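PDB 4G59: M152 protein from Murid herpesvirus 1, which probably blocks immune recognition of infected cells, as an MHC class I-like viral glycoprotein that binds RAE-1 ligands of the NKG2D receptor and hinders MHC class I display. Local coordinates for residues Asp12-Ile17 with Ala177-Arg182; Ile47-Ile50 with Val56-Phe59; Tyr82-Asn87 with Ala146-Gly151; Val110-Met113 with Thr118-Arg121. All blocks are in the same frame, centred on the assembly; numbering follows the deposited sequence.

Interaction 1: Asp12-Ile17 with Ala177-Arg182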
loop_
_atom_site.group_PDB
_atom_site.type_symbol
_atom_site.label_atom_id
_atom_site.label_comp_id
_atom_site.label_asym_id
_atom_site.label_seq_id
_atom_site.Cartn_x
_atom_site.Cartn_y
_atom_site.Cartn_z
ATOM N N ASP B 12 -27.349 9.497 10.060
ATOM C CA ASP B 12 -28.251 10.598 9.809
ATOM C C ASP B 12 -29.118 10.191 8.645
ATOM O O ASP B 12 -30.228 9.710 8.832
ATOM C CB ASP B 12 -27.484 11.873 9.471
ATOM C CG ASP B 12 -28.400 13.028 9.124
ATOM O OD1 ASP B 12 -29.558 13.026 9.581
ATOM O OD2 ASP B 12 -27.963 13.941 8.397
ATOM N N GLU B 13 -28.597 10.360 7.442
ATOM C CA GLU B 13 -29.317 9.966 6.252
ATOM C C GLU B 13 -28.404 9.084 5.429
ATOM O O GLU B 13 -27.278 9.467 5.147
ATOM C CB GLU B 13 -29.721 11.212 5.461
ATOM C CG GLU B 13 -31.144 11.187 4.948
ATOM C CD GLU B 13 -31.620 12.522 4.416
ATOM O OE1 GLU B 13 -30.784 13.396 4.139
ATOM O OE2 GLU B 13 -32.840 12.698 4.274
ATOM N N ARG B 14 -28.871 7.910 5.028
ATOM C CA ARG B 14 -28.046 7.061 4.170
ATOM C C ARG B 14 -27.710 7.780 2.863
ATOM O O ARG B 14 -28.599 8.343 2.214
ATOM C CB ARG B 14 -28.722 5.711 3.885
ATOM C CG ARG B 14 -28.478 4.641 4.949
ATOM C CD ARG B 14 -26.994 4.254 5.075
ATOM N NE ARG B 14 -26.742 3.506 6.309
ATOM C CZ ARG B 14 -26.512 2.197 6.369
ATOM N NH1 ARG B 14 -26.472 1.472 5.261
ATOM N NH2 ARG B 14 -26.304 1.610 7.535
ATOM N N VAL B 15 -26.428 7.786 2.495
ATOM C CA VAL B 15 -25.998 8.346 1.212
ATOM C C VAL B 15 -25.942 7.258 0.144
ATOM O O VAL B 15 -25.310 6.215 0.330
ATOM C CB VAL B 15 -24.622 9.005 1.304
ATOM C CG1 VAL B 15 -24.239 9.598 -0.046
ATOM C CG2 VAL B 15 -24.589 10.074 2.402
ATOM N N ASP B 16 -26.625 7.485 -0.968
ATOM C CA ASP B 16 -26.582 6.545 -2.073
ATOM C C ASP B 16 -25.370 6.880 -2.937
ATOM O O ASP B 16 -25.347 7.899 -3.608
ATOM C CB ASP B 16 -27.862 6.642 -2.899
ATOM C CG ASP B 16 -27.876 5.677 -4.077
ATOM O OD1 ASP B 16 -27.203 4.612 -4.021
ATOM O OD2 ASP B 16 -28.583 5.988 -5.054
ATOM N N ILE B 17 -24.368 6.015 -2.917
ATOM C CA ILE B 17 -23.118 6.280 -3.619
ATOM C C ILE B 17 -23.068 5.696 -5.024
ATOM O O ILE B 17 -22.035 5.747 -5.669
ATOM C CB ILE B 17 -21.960 5.670 -2.859
ATOM C CG1 ILE B 17 -22.221 4.179 -2.664
ATOM C CG2 ILE B 17 -21.792 6.361 -1.502
ATOM C CD1 ILE B 17 -21.004 3.429 -2.282
ATOM N N ALA B 177 -26.440 -2.344 -0.175
ATOM C CA ALA B 177 -27.409 -3.251 0.473
ATOM C C ALA B 177 -26.866 -4.013 1.671
ATOM O O ALA B 177 -27.630 -4.365 2.568
ATOM C CB ALA B 177 -28.008 -4.270 -0.553
ATOM N N MET B 178 -25.569 -4.319 1.671
ATOM C CA MET B 178 -25.020 -5.162 2.742
ATOM C C MET B 178 -24.493 -4.290 3.842
ATOM O O MET B 178 -24.195 -4.774 4.929
ATOM C CB MET B 178 -23.861 -6.028 2.254
ATOM C CG MET B 178 -24.169 -6.988 1.145
ATOM S SD MET B 178 -22.819 -8.163 0.935
ATOM C CE MET B 178 -21.387 -7.122 1.178
ATOM N N ASP B 179 -24.352 -3.004 3.543
ATOM C CA ASP B 179 -23.666 -2.084 4.437
ATOM C C ASP B 179 -24.464 -1.809 5.705
ATOM O O ASP B 179 -25.453 -1.079 5.707
ATOM C CB ASP B 179 -23.335 -0.773 3.711
ATOM C CG ASP B 179 -22.948 0.343 4.655
ATOM O OD1 ASP B 179 -22.194 0.100 5.619
ATOM O OD2 ASP B 179 -23.400 1.473 4.410
ATOM N N ASN B 180 -23.990 -2.393 6.789
ATOM C CA ASN B 180 -24.621 -2.268 8.071
ATOM C C ASN B 180 -23.538 -2.172 9.130
ATOM O O ASN B 180 -22.884 -3.163 9.424
ATOM C CB ASN B 180 -25.493 -3.494 8.314
ATOM C CG ASN B 180 -26.257 -3.413 9.614
ATOM O OD1 ASN B 180 -25.815 -2.778 10.584
ATOM N ND2 ASN B 180 -27.411 -4.062 9.649
ATOM N N PRO B 181 -23.386 -0.987 9.741
ATOM C CA PRO B 181 -22.331 -0.725 10.732
ATOM C C PRO B 181 -22.375 -1.721 11.887
ATOM O O PRO B 181 -21.348 -1.928 12.536
ATOM C CB PRO B 181 -22.687 0.664 11.290
ATOM C CG PRO B 181 -23.759 1.219 10.415
ATOM C CD PRO B 181 -24.412 0.071 9.708
ATOM N N ARG B 182 -23.550 -2.296 12.161
ATOM C CA ARG B 182 -23.688 -3.227 13.281
ATOM C C ARG B 182 -23.200 -4.619 12.917
ATOM O O ARG B 182 -23.005 -5.443 13.799
ATOM C CB ARG B 182 -25.132 -3.257 13.832
ATOM C CG ARG B 182 -25.597 -1.866 14.246
ATOM C CD ARG B 182 -27.013 -1.782 14.798
ATOM N NE ARG B 182 -27.159 -0.484 15.462
ATOM C CZ ARG B 182 -27.339 0.664 14.819
ATOM N NH1 ARG B 182 -27.424 0.687 13.486
ATOM N NH2 ARG B 182 -27.437 1.790 15.511
#
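Arg14 and Asp179 lie opposite each other with their CA atoms 10.1 Å apart, so a long side chain must bridge the two backbones. Asp179 is the first residue to leave helical geometry after helix 161-178. In this MHC class I-like fold, the contact lies where the last platform helix passes into the immunoglobulin-like part of the chain. Residues 12-17 form the loop after strand 5-11. Arg14 turns beside its backbone N and bends again at chi2 (-63°), which carries the guanidinium across. Arg14 NH1 donates to Asp179 O at 2.8 Å, and this oxygen lies in the guanidinium plane. NH2 adds a weak bond to the same oxygen. Asp179 OD2 sits instead over one guanidinium face, the carboxylate plane 30° from it. Arg14 NH1 and Asp179 OD2 are 3.2 Å apart, a salt bridge of charge alone with no N-H directed at the oxygen. The carboxylate is fixed from elsewhere, by Thr256 through OD2 and by Trp258 NE1 through OD1. Trp258 also touches the side chains of Arg14 and Pro181. Asn180 forms an Asx turn, its OD1 accepting from Arg182 N. Pro181 reaches Arg14 from the opposite direction, with CD 3.3 Å from NH2.

Interaction 2: Ile47-Ile50 with Val56-Phe59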
loop_
_atom_site.group_PDB
_atom_site.type_symbol
_atom_site.label_atom_id
_atom_site.label_comp_id
_atom_site.label_asym_id
_atom_site.label_seq_id
_atom_site.Cartn_x
_atom_site.Cartn_y
_atom_site.Cartn_z
ATOM N N ILE B 47 -13.070 -3.654 -5.259
ATOM C CA ILE B 47 -14.107 -4.680 -5.387
ATOM C C ILE B 47 -13.532 -5.927 -6.090
ATOM O O ILE B 47 -13.860 -7.083 -5.753
ATOM C CB ILE B 47 -15.317 -4.127 -6.144
ATOM C CG1 ILE B 47 -15.914 -2.945 -5.367
ATOM C CG2 ILE B 47 -16.367 -5.193 -6.369
ATOM C CD1 ILE B 47 -16.880 -2.062 -6.209
ATOM N N PHE B 48 -12.657 -5.686 -7.066
ATOM C CA PHE B 48 -11.958 -6.783 -7.718
ATOM C C PHE B 48 -10.467 -6.509 -7.717
ATOM O O PHE B 48 -10.030 -5.378 -7.994
ATOM C CB PHE B 48 -12.454 -6.965 -9.140
ATOM C CG PHE B 48 -11.771 -8.077 -9.872
ATOM C CD1 PHE B 48 -12.098 -9.405 -9.603
ATOM C CD2 PHE B 48 -10.805 -7.806 -10.839
ATOM C CE1 PHE B 48 -11.470 -10.450 -10.285
ATOM C CE2 PHE B 48 -10.175 -8.838 -11.512
ATOM C CZ PHE B 48 -10.510 -10.162 -11.233
ATOM N N ARG B 49 -9.684 -7.535 -7.390
ATOM C CA ARG B 49 -8.237 -7.382 -7.388
ATOM C C ARG B 49 -7.525 -8.674 -7.729
ATOM O O ARG B 49 -7.876 -9.766 -7.237
ATOM C CB ARG B 49 -7.713 -6.830 -6.050
ATOM C CG ARG B 49 -6.212 -6.485 -6.092
ATOM C CD ARG B 49 -5.587 -6.396 -4.703
ATOM N NE ARG B 49 -6.032 -5.249 -3.899
ATOM C CZ ARG B 49 -5.709 -5.061 -2.611
ATOM N NH1 ARG B 49 -4.950 -5.952 -1.960
ATOM N NH2 ARG B 49 -6.158 -3.985 -1.961
ATOM N N ILE B 50 -6.516 -8.541 -8.577
ATOM C CA ILE B 50 -5.612 -9.636 -8.868
ATOM C C ILE B 50 -4.248 -9.227 -8.365
ATOM O O ILE B 50 -3.656 -8.270 -8.895
ATOM C CB ILE B 50 -5.477 -9.891 -10.379
ATOM C CG1 ILE B 50 -6.852 -9.932 -11.047
ATOM C CG2 ILE B 50 -4.698 -11.179 -10.619
ATOM C CD1 ILE B 50 -6.819 -10.186 -12.532
ATOM N N VAL B 56 -6.538 -14.126 -6.632
ATOM C CA VAL B 56 -7.699 -13.365 -7.046
ATOM C C VAL B 56 -8.566 -13.074 -5.824
ATOM O O VAL B 56 -8.990 -13.994 -5.114
ATOM C CB VAL B 56 -8.482 -14.093 -8.106
ATOM C CG1 VAL B 56 -9.677 -13.263 -8.522
ATOM C CG2 VAL B 56 -7.583 -14.352 -9.308
ATOM N N LYS B 57 -8.790 -11.785 -5.567
ATOM C CA LYS B 57 -9.569 -11.335 -4.423
ATOM C C LYS B 57 -10.840 -10.669 -4.920
ATOM O O LYS B 57 -10.792 -9.731 -5.713
ATOM C CB LYS B 57 -8.738 -10.378 -3.561
ATOM C CG LYS B 57 -7.532 -11.056 -2.896
ATOM C CD LYS B 57 -6.713 -10.091 -2.031
ATOM C CE LYS B 57 -5.556 -10.825 -1.359
ATOM N NZ LYS B 57 -4.583 -9.925 -0.668
ATOM N N HIS B 58 -11.975 -11.183 -4.481
ATOM C CA HIS B 58 -13.271 -10.632 -4.844
ATOM C C HIS B 58 -14.281 -10.996 -3.755
ATOM O O HIS B 58 -13.923 -11.599 -2.740
ATOM C CB HIS B 58 -13.730 -11.162 -6.208
ATOM C CG HIS B 58 -13.993 -12.637 -6.227
ATOM N ND1 HIS B 58 -15.226 -13.177 -5.934
ATOM C CD2 HIS B 58 -13.176 -13.680 -6.498
ATOM C CE1 HIS B 58 -15.158 -14.497 -6.027
ATOM N NE2 HIS B 58 -13.924 -14.826 -6.356
ATOM N N PHE B 59 -15.541 -10.633 -3.962
ATOM C CA PHE B 59 -16.548 -10.911 -2.961
ATOM C C PHE B 59 -17.455 -12.043 -3.427
ATOM O O PHE B 59 -17.629 -12.228 -4.631
ATOM C CB PHE B 59 -17.280 -9.612 -2.601
ATOM C CG PHE B 59 -16.373 -8.606 -1.936
ATOM C CD1 PHE B 59 -16.286 -8.545 -0.548
ATOM C CD2 PHE B 59 -15.547 -7.784 -2.694
ATOM C CE1 PHE B 59 -15.425 -7.655 0.066
ATOM C CE2 PHE B 59 -14.674 -6.900 -2.085
ATOM C CZ PHE B 59 -14.610 -6.831 -0.712
#
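Arg49 and Lys57 lie side by side and point the same way, off the same face of the sheet. Their ends bring like charges together, with Arg49 NH1 4.2 Å from Lys57 NZ. Glu51 OE2 forms salt bridges with both and probably offsets the repulsion. Asp46 holds Arg49 NE as well, and Lys57 NZ also bonds to Met225 O. The Lys57 chain is extended beyond CG, whereas the Arg49 chain bends at chi3 (-69°). Beneath them the two residues form an antiparallel hydrogen-bonded pair. Arg49 N donates to Lys57 O at 3.0 Å, and Lys57 N returns a straighter bond to Arg49 O at 2.8 Å. This is the short beta hairpin of strands 48-50 and 56-57, at one edge of the eight-stranded sheet of the MHC-like platform. Ile47 and Phe48 both face Ile39 of the adjacent strand 34-40, a classic beta bulge. The Phe48 side chain starts away from strand 56-57, but its ring returns to it. Phe48 CE1 meets Val56 CG1 at 3.8 Å, and His58 CB lies at the ring edge. Ile50 and Val56 are a non-hydrogen-bonded pair with a looser contact between their CG2 atoms. His58 ND1 donates to Phe59 O from above the carbonyl plane, and Phe59 turns its ring edge to Ile47 O, with CD2 3.6 Å away.

Interaction 3: Tyr82-Asn87 with Ala146-Gly151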
loop_
_atom_site.group_PDB
_atom_site.type_symbol
_atom_site.label_atom_id
_atom_site.label_comp_id
_atom_site.label_asym_id
_atom_site.label_seq_id
_atom_site.Cartn_x
_atom_site.Cartn_y
_atom_site.Cartn_z
ATOM N N TYR B 82 3.878 -4.093 -21.322
ATOM C CA TYR B 82 5.077 -4.846 -21.684
ATOM C C TYR B 82 5.791 -4.212 -22.881
ATOM O O TYR B 82 6.995 -3.955 -22.811
ATOM C CB TYR B 82 4.752 -6.315 -21.963
ATOM C CG TYR B 82 5.879 -7.071 -22.636
ATOM C CD1 TYR B 82 7.020 -7.430 -21.930
ATOM C CD2 TYR B 82 5.804 -7.425 -23.977
ATOM C CE1 TYR B 82 8.055 -8.120 -22.543
ATOM C CE2 TYR B 82 6.834 -8.113 -24.596
ATOM C CZ TYR B 82 7.956 -8.454 -23.873
ATOM O OH TYR B 82 8.989 -9.132 -24.476
ATOM N N GLU B 83 5.062 -3.962 -23.971
ATOM C CA GLU B 83 5.639 -3.256 -25.120
ATOM C C GLU B 83 6.240 -1.923 -24.690
ATOM O O GLU B 83 7.391 -1.640 -24.999
ATOM C CB GLU B 83 4.606 -2.995 -26.218
ATOM C CG GLU B 83 3.793 -4.198 -26.647
ATOM C CD GLU B 83 4.612 -5.270 -27.330
ATOM O OE1 GLU B 83 5.435 -4.927 -28.201
ATOM O OE2 GLU B 83 4.421 -6.462 -27.001
ATOM N N TYR B 84 5.453 -1.116 -23.977
ATOM C CA TYR B 84 5.873 0.223 -23.570
ATOM C C TYR B 84 7.201 0.182 -22.843
ATOM O O TYR B 84 8.129 0.912 -23.202
ATOM C CB TYR B 84 4.817 0.845 -22.663
ATOM C CG TYR B 84 5.170 2.199 -22.081
ATOM C CD1 TYR B 84 5.954 3.105 -22.773
ATOM C CD2 TYR B 84 4.700 2.571 -20.831
ATOM C CE1 TYR B 84 6.259 4.349 -22.236
ATOM C CE2 TYR B 84 5.007 3.807 -20.281
ATOM C CZ TYR B 84 5.785 4.687 -20.983
ATOM O OH TYR B 84 6.084 5.913 -20.436
ATOM N N ILE B 85 7.282 -0.679 -21.830
ATOM C CA ILE B 85 8.478 -0.800 -21.002
ATOM C C ILE B 85 9.716 -1.214 -21.814
ATOM O O ILE B 85 10.776 -0.575 -21.713
ATOM C CB ILE B 85 8.244 -1.770 -19.816
ATOM C CG1 ILE B 85 7.519 -1.056 -18.680
ATOM C CG2 ILE B 85 9.565 -2.347 -19.317
ATOM C CD1 ILE B 85 8.303 0.111 -18.105
ATOM N N MET B 86 9.575 -2.266 -22.622
ATOM C CA MET B 86 10.674 -2.752 -23.457
ATOM C C MET B 86 11.123 -1.732 -24.519
ATOM O O MET B 86 12.308 -1.428 -24.620
ATOM C CB MET B 86 10.318 -4.093 -24.117
ATOM C CG MET B 86 10.096 -5.253 -23.144
ATOM S SD MET B 86 11.450 -5.547 -21.980
ATOM C CE MET B 86 12.656 -6.350 -23.035
ATOM N N ASN B 87 10.175 -1.204 -25.293
ATOM C CA ASN B 87 10.470 -0.267 -26.383
ATOM C C ASN B 87 10.945 1.133 -25.975
ATOM O O ASN B 87 11.651 1.785 -26.737
ATOM C CB ASN B 87 9.260 -0.116 -27.310
ATOM C CG ASN B 87 8.820 -1.430 -27.923
ATOM O OD1 ASN B 87 9.511 -2.443 -27.820
ATOM N ND2 ASN B 87 7.661 -1.415 -28.578
ATOM N N ALA B 146 4.446 10.882 -22.990
ATOM C CA ALA B 146 3.143 11.479 -23.208
ATOM C C ALA B 146 2.299 10.600 -24.124
ATOM O O ALA B 146 1.094 10.422 -23.903
ATOM C CB ALA B 146 3.302 12.873 -23.793
ATOM N N ARG B 147 2.921 10.051 -25.161
ATOM C CA ARG B 147 2.157 9.316 -26.172
ATOM C C ARG B 147 1.657 7.999 -25.578
ATOM O O ARG B 147 0.550 7.527 -25.892
ATOM C CB ARG B 147 2.961 9.155 -27.486
ATOM C CG ARG B 147 3.697 7.824 -27.702
ATOM C CD ARG B 147 4.537 7.795 -29.023
ATOM N NE ARG B 147 5.669 8.739 -29.036
ATOM C CZ ARG B 147 5.701 9.879 -29.737
ATOM N NH1 ARG B 147 4.668 10.232 -30.501
ATOM N NH2 ARG B 147 6.760 10.674 -29.677
ATOM N N TYR B 148 2.449 7.430 -24.673
ATOM C CA TYR B 148 2.024 6.218 -23.986
ATOM C C TYR B 148 1.045 6.523 -22.850
ATOM O O TYR B 148 0.300 5.632 -22.403
ATOM C CB TYR B 148 3.227 5.406 -23.520
ATOM C CG TYR B 148 3.781 4.552 -24.633
ATOM C CD1 TYR B 148 3.259 3.293 -24.887
ATOM C CD2 TYR B 148 4.812 5.012 -25.445
ATOM C CE1 TYR B 148 3.755 2.509 -25.913
ATOM C CE2 TYR B 148 5.309 4.240 -26.473
ATOM C CZ TYR B 148 4.779 2.987 -26.707
ATOM O OH TYR B 148 5.276 2.217 -27.738
ATOM N N GLY B 149 1.029 7.789 -22.420
ATOM C CA GLY B 149 0.028 8.281 -21.486
ATOM C C GLY B 149 -1.401 8.158 -22.008
ATOM O O GLY B 149 -2.375 8.253 -21.256
ATOM N N GLN B 150 -1.547 7.941 -23.303
ATOM C CA GLN B 150 -2.880 7.733 -23.847
ATOM C C GLN B 150 -3.466 6.408 -23.391
ATOM O O GLN B 150 -4.680 6.219 -23.395
ATOM C CB GLN B 150 -2.859 7.804 -25.366
ATOM C CG GLN B 150 -2.767 9.202 -25.892
ATOM C CD GLN B 150 -2.854 9.221 -27.391
ATOM O OE1 GLN B 150 -3.138 8.196 -28.018
ATOM N NE2 GLN B 150 -2.605 10.380 -27.981
ATOM N N GLY B 151 -2.593 5.494 -22.996
ATOM C CA GLY B 151 -3.029 4.201 -22.536
ATOM C C GLY B 151 -3.472 3.406 -23.733
ATOM O O GLY B 151 -3.338 3.875 -24.861
#
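Tyr148, near the C-terminal end of helix 142-148, stacks against Tyr84 of helix 68-89. Ala146 comes first along its segment. It points away from helix 68-89 and packs on Val128 and Thr130 of the sheet. Arg147 also stays clear of that helix and pairs with Asp144 through NE. Tyr148 then points at Tyr84, and its CA is 7.1 Å from the Tyr84 CA. The side chains slide past each other in opposite directions. Their rings form an offset stack, with centroids 4.3 Å apart and planes at 15°. Because the rings are displaced, Tyr148 CB lies over the Tyr84 face, 3.6 Å from its centroid, in a CH-pi contact. Tyr84 CD1 in turn lies over the Tyr148 face, close to CG at 3.2 Å. Tyr84 CG is anti to the backbone N (chi1 176°), which swings the ring toward Tyr148. Its OH probably bonds to the side-chain amide of Gln112 in the sheet below. A type I turn runs from Tyr148 to Gly151, closed by Gly151 N to Tyr148 O at 3.0 Å. Gly151 leaves the helix with positive phi. Two helical elements facing each other over an antiparallel sheet are the mark of the MHC class I platform, and here they pack directly through the two tyrosines.

Interaction 4: Val110-Met113 with Thr118-Arg121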
loop_
_atom_site.group_PDB
_atom_site.type_symbol
_atom_site.label_atom_id
_atom_site.label_comp_id
_atom_site.label_asym_id
_atom_site.label_seq_id
_atom_site.Cartn_x
_atom_site.Cartn_y
_atom_site.Cartn_z
ATOM N N VAL B 110 -7.113 8.880 -18.069
ATOM C CA VAL B 110 -6.001 7.952 -17.882
ATOM C C VAL B 110 -4.853 8.635 -17.148
ATOM O O VAL B 110 -4.355 9.680 -17.580
ATOM C CB VAL B 110 -5.519 7.371 -19.226
ATOM C CG1 VAL B 110 -4.472 6.275 -19.018
ATOM C CG2 VAL B 110 -6.703 6.829 -20.007
ATOM N N LEU B 111 -4.435 8.044 -16.030
ATOM C CA LEU B 111 -3.267 8.539 -15.310
ATOM C C LEU B 111 -2.119 7.541 -15.400
ATOM O O LEU B 111 -2.343 6.329 -15.392
ATOM C CB LEU B 111 -3.608 8.788 -13.845
ATOM C CG LEU B 111 -4.650 9.847 -13.541
ATOM C CD1 LEU B 111 -5.007 9.803 -12.059
ATOM C CD2 LEU B 111 -4.098 11.189 -13.898
ATOM N N GLN B 112 -0.897 8.060 -15.461
ATOM C CA GLN B 112 0.313 7.239 -15.507
ATOM C C GLN B 112 1.184 7.680 -14.342
ATOM O O GLN B 112 1.454 8.880 -14.198
ATOM C CB GLN B 112 1.068 7.466 -16.828
ATOM C CG GLN B 112 2.259 6.526 -17.089
ATOM C CD GLN B 112 3.087 6.938 -18.320
ATOM O OE1 GLN B 112 2.688 7.820 -19.092
ATOM N NE2 GLN B 112 4.243 6.310 -18.492
ATOM N N MET B 113 1.609 6.729 -13.507
ATOM C CA MET B 113 2.496 7.060 -12.397
ATOM C C MET B 113 3.763 6.215 -12.364
ATOM O O MET B 113 3.732 5.005 -12.637
ATOM C CB MET B 113 1.775 6.964 -11.049
ATOM C CG MET B 113 0.614 7.909 -10.888
ATOM S SD MET B 113 -0.947 7.146 -11.380
ATOM C CE MET B 113 -2.051 7.971 -10.214
ATOM N N THR B 118 2.982 11.286 -10.470
ATOM C CA THR B 118 2.126 11.314 -11.660
ATOM C C THR B 118 2.821 12.038 -12.827
ATOM O O THR B 118 3.169 13.208 -12.709
ATOM C CB THR B 118 0.779 11.996 -11.375
ATOM O OG1 THR B 118 0.124 11.323 -10.292
ATOM C CG2 THR B 118 -0.120 11.944 -12.599
ATOM N N LEU B 119 3.013 11.337 -13.947
ATOM C CA LEU B 119 3.683 11.907 -15.116
ATOM C C LEU B 119 2.732 12.505 -16.150
ATOM O O LEU B 119 3.020 13.563 -16.711
ATOM C CB LEU B 119 4.523 10.847 -15.817
ATOM C CG LEU B 119 5.308 9.887 -14.937
ATOM C CD1 LEU B 119 5.908 8.776 -15.781
ATOM C CD2 LEU B 119 6.375 10.643 -14.172
ATOM N N THR B 120 1.626 11.816 -16.432
ATOM C CA THR B 120 0.714 12.242 -17.487
ATOM C C THR B 120 -0.766 12.074 -17.125
ATOM O O THR B 120 -1.146 11.097 -16.459
ATOM C CB THR B 120 0.964 11.456 -18.789
ATOM O OG1 THR B 120 0.820 10.055 -18.540
ATOM C CG2 THR B 120 2.344 11.710 -19.337
ATOM N N ARG B 121 -1.594 13.020 -17.571
ATOM C CA ARG B 121 -3.046 12.884 -17.484
ATOM C C ARG B 121 -3.650 12.977 -18.889
ATOM O O ARG B 121 -3.474 13.988 -19.586
ATOM C CB ARG B 121 -3.661 13.966 -16.584
ATOM C CG ARG B 121 -5.077 13.626 -16.145
ATOM C CD ARG B 121 -5.932 14.825 -15.769
ATOM N NE ARG B 121 -5.379 15.622 -14.680
ATOM C CZ ARG B 121 -4.790 16.802 -14.857
ATOM N NH1 ARG B 121 -4.682 17.311 -16.082
ATOM N NH2 ARG B 121 -4.307 17.477 -13.821
HETATM O O HOH W 1 -1.944 9.340 -18.706
#
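Gln112 pairs with two successive residues, Leu119 and Thr120, in antiparallel strands whose axes come within 4.7 Å, their N-to-C directions 160° apart. Gln112 N donates to Thr120 O at 3.2 Å, and Gln112 O accepts from Leu119 N at 2.9 Å. The register therefore shifts by one, a beta bulge that sets Met113 against Thr118. CA-H...O contacts add to the ladder, among them Leu111 CA to Thr120 O. On the face of Leu111 and Arg121, the two side chains lie side by side and point the same way. Leu111 CD2 rests on the aliphatic part of Arg121, 3.5 Å from CG. Arg121 then bends at chi3, and its NH1 forms a salt bridge with Glu129. Met113 and Thr118 also run alongside each other on this face, with Met113 CG 3.5 Å from Thr118 OG1. The hairpin of strands 106-114 and 117-123 belongs to the eight-stranded antiparallel floor of the MHC-like platform. Strand 95-103 flanks it beside 106-114, and strand 128-130 flanks it beside 117-123. The other face, with Gln112 and Thr120, packs under helix 142-148, where both side chains touch Ile145. The Thr120 hydroxyl lies between the backbone N and the carbonyl carbon (chi1 58°). That torsion brings Thr120 OG1 within 3.1 Å of Gln112 CB. The Gln112 side chain is extended and crosses Thr120 at a slant. A water lies between the strands further along, 2.7 Å from Val110 O and 2.9 Å from Thr120 OG1.

How the interactions relate
Interactions 2, 3 and 4 belong to the MHC-like platform, and interaction 1 lies where the platform meets the immunoglobulin-like part. Along the chain, residues 12-17 and 177-182 of interaction 1 bracket the other three. Interaction 2 comes next, and interaction 4 falls between the two segments of interaction 3. Interactions 2 and 4 are hairpins of the same eight-stranded sheet, with centres 24 Å apart. Interactions 3 and 4 touch, their centres 12 Å apart. Gly149 of interaction 3 packs on Thr120 of interaction 4, so helices and sheet floor are joined there. Interactions 1 and 3 stand about 41 Å apart between centres, on opposite sides of the chain's centre.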